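Local coordinates for protein nucleoside hydrolase, putative (Trypanosoma brucei, PDB 3FZ0) that belongs to the nucleoside hydrolase family and binds a calcium ion at the carboxyl end of a strand in its central beta sheet, at residues Y129-L134 with T138-A143. The protein carries 2 engineered substitutions. Residues are numbered along the deposited sequence; the frame is centred on the assembly and turned at random.
Sequences YQLVAL and TNVALA. With CA (calcium ion), chain G.
Leu-131 and Val-140 meet through methyl groups, with no ring face or amide edge in the junction. The flat groups of Gln-130 and Asn-139 are turned to other partners. The Gln-130 amide bonds to Arg-7 and the carbonyl of Pro-160. The Asn-139 amide is gripped at both ends: ND2 gives to Asp-12 and the carbonyl of Val-39, and OD1 takes the N-H of Ala-70.

The contact itself is tip to tip. Leu-131 CD1 lies 4.0 Å from Val-140 CG1. The other branch, Leu-131 CD2, is also 4.0 Å from Val-140, but from its CG2. Both methyls of each residue are thus used. In Leu-131, chi1 -166° and chi2 178° carry CD1 out at the end of an extended chain, while CD2 branches off beside it; both reach Val-140. Ala-133 completes the patch more loosely, with CB 4.5 Å from Val-140 CG2. The closest pair of CA atoms across the contact, those of Ala-133 and Val-140, is 8.0 Å apart.

This is the strand-to-helix half of a beta-alpha-beta crossover: strand 127-133, helix 138-146, strand 162-165. Leu-131 and Ala-133 point to this helix. Val-132 points to the other face of the sheet and packs on helix 282-291.

Just beyond the strand, the backbone O of Leu-134 binds calcium at 2.3 Å. Three waters and the carboxylates of Asp-14, Asp-19 and Asp-283 complete the site.

No hydrogen bond joins the two segments. The buried interface is apolar and small, 97 Å² in all. Between these side chains the contact probably rests on dispersion and exclusion of water. Polar groups of both segments, among them the two amides and the Leu-134 carbonyl, bond to partners outside this contact.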
ATOM      1  N   TYR B 129       4.677  11.789 -36.324  1.00 60.04           N
ATOM      2  CA  TYR B 129       3.920  12.422 -35.262  1.00 60.04           C
ATOM      3  C   TYR B 129       4.507  12.023 -33.925  1.00 60.46           C
ATOM      4  O   TYR B 129       4.866  10.856 -33.734  1.00 60.36           O
ATOM      5  CB  TYR B 129       2.462  11.993 -35.323  1.00 59.42           C
ATOM      6  CG  TYR B 129       1.739  12.489 -36.546  1.00 58.58           C
ATOM      7  CD1 TYR B 129       1.952  11.916 -37.802  1.00 56.62           C
ATOM      8  CD2 TYR B 129       0.809  13.522 -36.455  1.00 59.20           C
ATOM      9  CE1 TYR B 129       1.257  12.377 -38.944  1.00 57.23           C
ATOM     10  CE2 TYR B 129       0.107  13.985 -37.594  1.00 57.07           C
ATOM     11  CZ  TYR B 129       0.344  13.427 -38.827  1.00 58.06           C
ATOM     12  OH  TYR B 129      -0.349  13.892 -39.950  1.00 58.36           O
ATOM     13  N   GLN B 130       4.610  12.989 -33.008  1.00 60.54           N
ATOM     14  CA  GLN B 130       5.143  12.746 -31.665  1.00 60.57           C
ATOM     15  C   GLN B 130       4.260  13.421 -30.619  1.00 60.55           C
ATOM     16  O   GLN B 130       3.677  14.496 -30.873  1.00 60.33           O
ATOM     17  CB  GLN B 130       6.572  13.291 -31.550  1.00 60.33           C
ATOM     18  CG  GLN B 130       7.568  12.593 -32.419  1.00 60.91           C
ATOM     19  CD  GLN B 130       8.969  13.135 -32.267  1.00 62.89           C
ATOM     20  OE1 GLN B 130       9.305  14.188 -32.808  1.00 64.45           O
ATOM     21  NE2 GLN B 130       9.811  12.407 -31.545  1.00 62.75           N
ATOM     22  N   LEU B 131       4.146  12.777 -29.461  1.00 60.49           N
ATOM     23  CA  LEU B 131       3.399  13.336 -28.360  1.00 60.75           C
ATOM     24  C   LEU B 131       4.439  13.629 -27.325  1.00 60.97           C
ATOM     25  O   LEU B 131       5.212  12.746 -26.971  1.00 61.34           O
ATOM     26  CB  LEU B 131       2.390  12.324 -27.822  1.00 61.04           C
ATOM     27  CG  LEU B 131       1.245  12.753 -26.876  1.00 62.50           C
ATOM     28  CD1 LEU B 131       0.400  11.556 -26.563  1.00 64.24           C
ATOM     29  CD2 LEU B 131       1.724  13.340 -25.585  1.00 63.23           C
ATOM     30  N   VAL B 132       4.504  14.880 -26.876  1.00 60.69           N
ATOM     31  CA  VAL B 132       5.372  15.246 -25.779  1.00 60.24           C
ATOM     32  C   VAL B 132       4.499  15.691 -24.620  1.00 60.62           C
ATOM     33  O   VAL B 132       3.688  16.587 -24.789  1.00 61.69           O
ATOM     34  CB  VAL B 132       6.277  16.393 -26.190  1.00 60.50           C
ATOM     35  CG1 VAL B 132       7.313  16.700 -25.054  1.00 58.68           C
ATOM     36  CG2 VAL B 132       6.944  16.039 -27.513  1.00 59.87           C
ATOM     37  N   ALA B 133       4.655  15.078 -23.459  1.00 60.38           N
ATOM     38  CA  ALA B 133       3.777  15.319 -22.319  1.00 60.77           C
ATOM     39  C   ALA B 133       4.553  16.071 -21.273  1.00 60.97           C
ATOM     40  O   ALA B 133       5.573  15.568 -20.770  1.00 61.41           O
ATOM     41  CB  ALA B 133       3.296  13.971 -21.711  1.00 60.81           C
ATOM     42  N   LEU B 134       4.066  17.253 -20.906  1.00 60.89           N
ATOM     43  CA  LEU B 134       4.786  18.117 -19.981  1.00 60.81           C
ATOM     44  C   LEU B 134       4.064  18.329 -18.661  1.00 61.46           C
ATOM     45  O   LEU B 134       4.384  19.271 -17.910  1.00 62.31           O
ATOM     46  CB  LEU B 134       5.054  19.467 -20.640  1.00 60.39           C
ATOM     47  CG  LEU B 134       5.695  19.440 -22.031  1.00 60.26           C
ATOM     48  CD1 LEU B 134       5.845  20.850 -22.601  1.00 58.52           C
ATOM     49  CD2 LEU B 134       7.050  18.705 -22.004  1.00 56.85           C
ATOM     50  N   THR B 138      -2.728  12.560 -17.139  1.00 60.32           N
ATOM     51  CA  THR B 138      -4.136  12.230 -17.147  1.00 60.21           C
ATOM     52  C   THR B 138      -4.781  12.145 -18.532  1.00 60.87           C
ATOM     53  O   THR B 138      -5.457  11.137 -18.828  1.00 61.23           O
ATOM     54  CB  THR B 138      -4.954  13.177 -16.292  1.00 60.42           C
ATOM     55  OG1 THR B 138      -4.248  13.454 -15.082  1.00 59.37           O
ATOM     56  CG2 THR B 138      -6.345  12.546 -15.985  1.00 58.98           C
ATOM     57  N   ASN B 139      -4.624  13.195 -19.359  1.00 60.07           N
ATOM     58  CA  ASN B 139      -5.208  13.195 -20.690  1.00 60.11           C
ATOM     59  C   ASN B 139      -4.682  12.038 -21.532  1.00 60.19           C
ATOM     60  O   ASN B 139      -5.437  11.360 -22.221  1.00 60.55           O
ATOM     61  CB  ASN B 139      -4.959  14.528 -21.430  1.00 60.22           C
ATOM     62  CG  ASN B 139      -5.645  15.708 -20.764  1.00 60.60           C
ATOM     63  OD1 ASN B 139      -6.680  15.540 -20.093  1.00 59.93           O
ATOM     64  ND2 ASN B 139      -5.053  16.908 -20.911  1.00 58.83           N
ATOM     65  N   VAL B 140      -3.386  11.815 -21.484  1.00 59.86           N
ATOM     66  CA  VAL B 140      -2.797  10.731 -22.264  1.00 60.60           C
ATOM     67  C   VAL B 140      -3.357   9.345 -21.866  1.00 61.23           C
ATOM     68  O   VAL B 140      -3.777   8.558 -22.719  1.00 61.81           O
ATOM     69  CB  VAL B 140      -1.239  10.747 -22.235  1.00 60.58           C
ATOM     70  CG1 VAL B 140      -0.709   9.719 -23.226  1.00 59.69           C
ATOM     71  CG2 VAL B 140      -0.691  12.138 -22.575  1.00 59.14           C
ATOM     72  N   ALA B 141      -3.405   9.079 -20.564  1.00 61.16           N
ATOM     73  CA  ALA B 141      -3.917   7.816 -20.068  1.00 60.94           C
ATOM     74  C   ALA B 141      -5.339   7.626 -20.506  1.00 60.73           C
ATOM     75  O   ALA B 141      -5.714   6.528 -20.900  1.00 61.21           O
ATOM     76  CB  ALA B 141      -3.832   7.769 -18.556  1.00 61.25           C
ATOM     77  N   LEU B 142      -6.128   8.694 -20.431  1.00 60.63           N
ATOM     78  CA  LEU B 142      -7.563   8.643 -20.711  1.00 60.61           C
ATOM     79  C   LEU B 142      -7.765   8.303 -22.195  1.00 60.75           C
ATOM     80  O   LEU B 142      -8.549   7.384 -22.539  1.00 60.30           O
ATOM     81  CB  LEU B 142      -8.172   9.988 -20.361  1.00 60.67           C
ATOM     82  CG  LEU B 142      -9.559  10.176 -19.783  1.00 62.04           C
ATOM     83  CD1 LEU B 142      -9.887   9.065 -18.826  1.00 63.59           C
ATOM     84  CD2 LEU B 142      -9.589  11.505 -19.065  1.00 62.89           C
ATOM     85  N   ALA B 143      -7.005   8.997 -23.068  1.00 60.23           N
ATOM     86  CA  ALA B 143      -6.995   8.683 -24.489  1.00 60.20           C
ATOM     87  C   ALA B 143      -6.561   7.244 -24.742  1.00 60.49           C
ATOM     88  O   ALA B 143      -7.232   6.501 -25.483  1.00 60.56           O
ATOM     89  CB  ALA B 143      -6.131   9.641 -25.238  1.00 60.43           C
TER
HETATM   90 CA    CA G 400       4.832  21.252 -16.866  1.00 62.36          CA
HETATM   91  O   HOH W   1       6.409  19.758 -16.122  1.00 33.86           O
HETATM   92  O   HOH W   2       3.964  20.252 -14.514  1.00 45.13           O
HETATM   93  O   HOH W   3       6.031  22.666 -15.268  1.00 28.67           O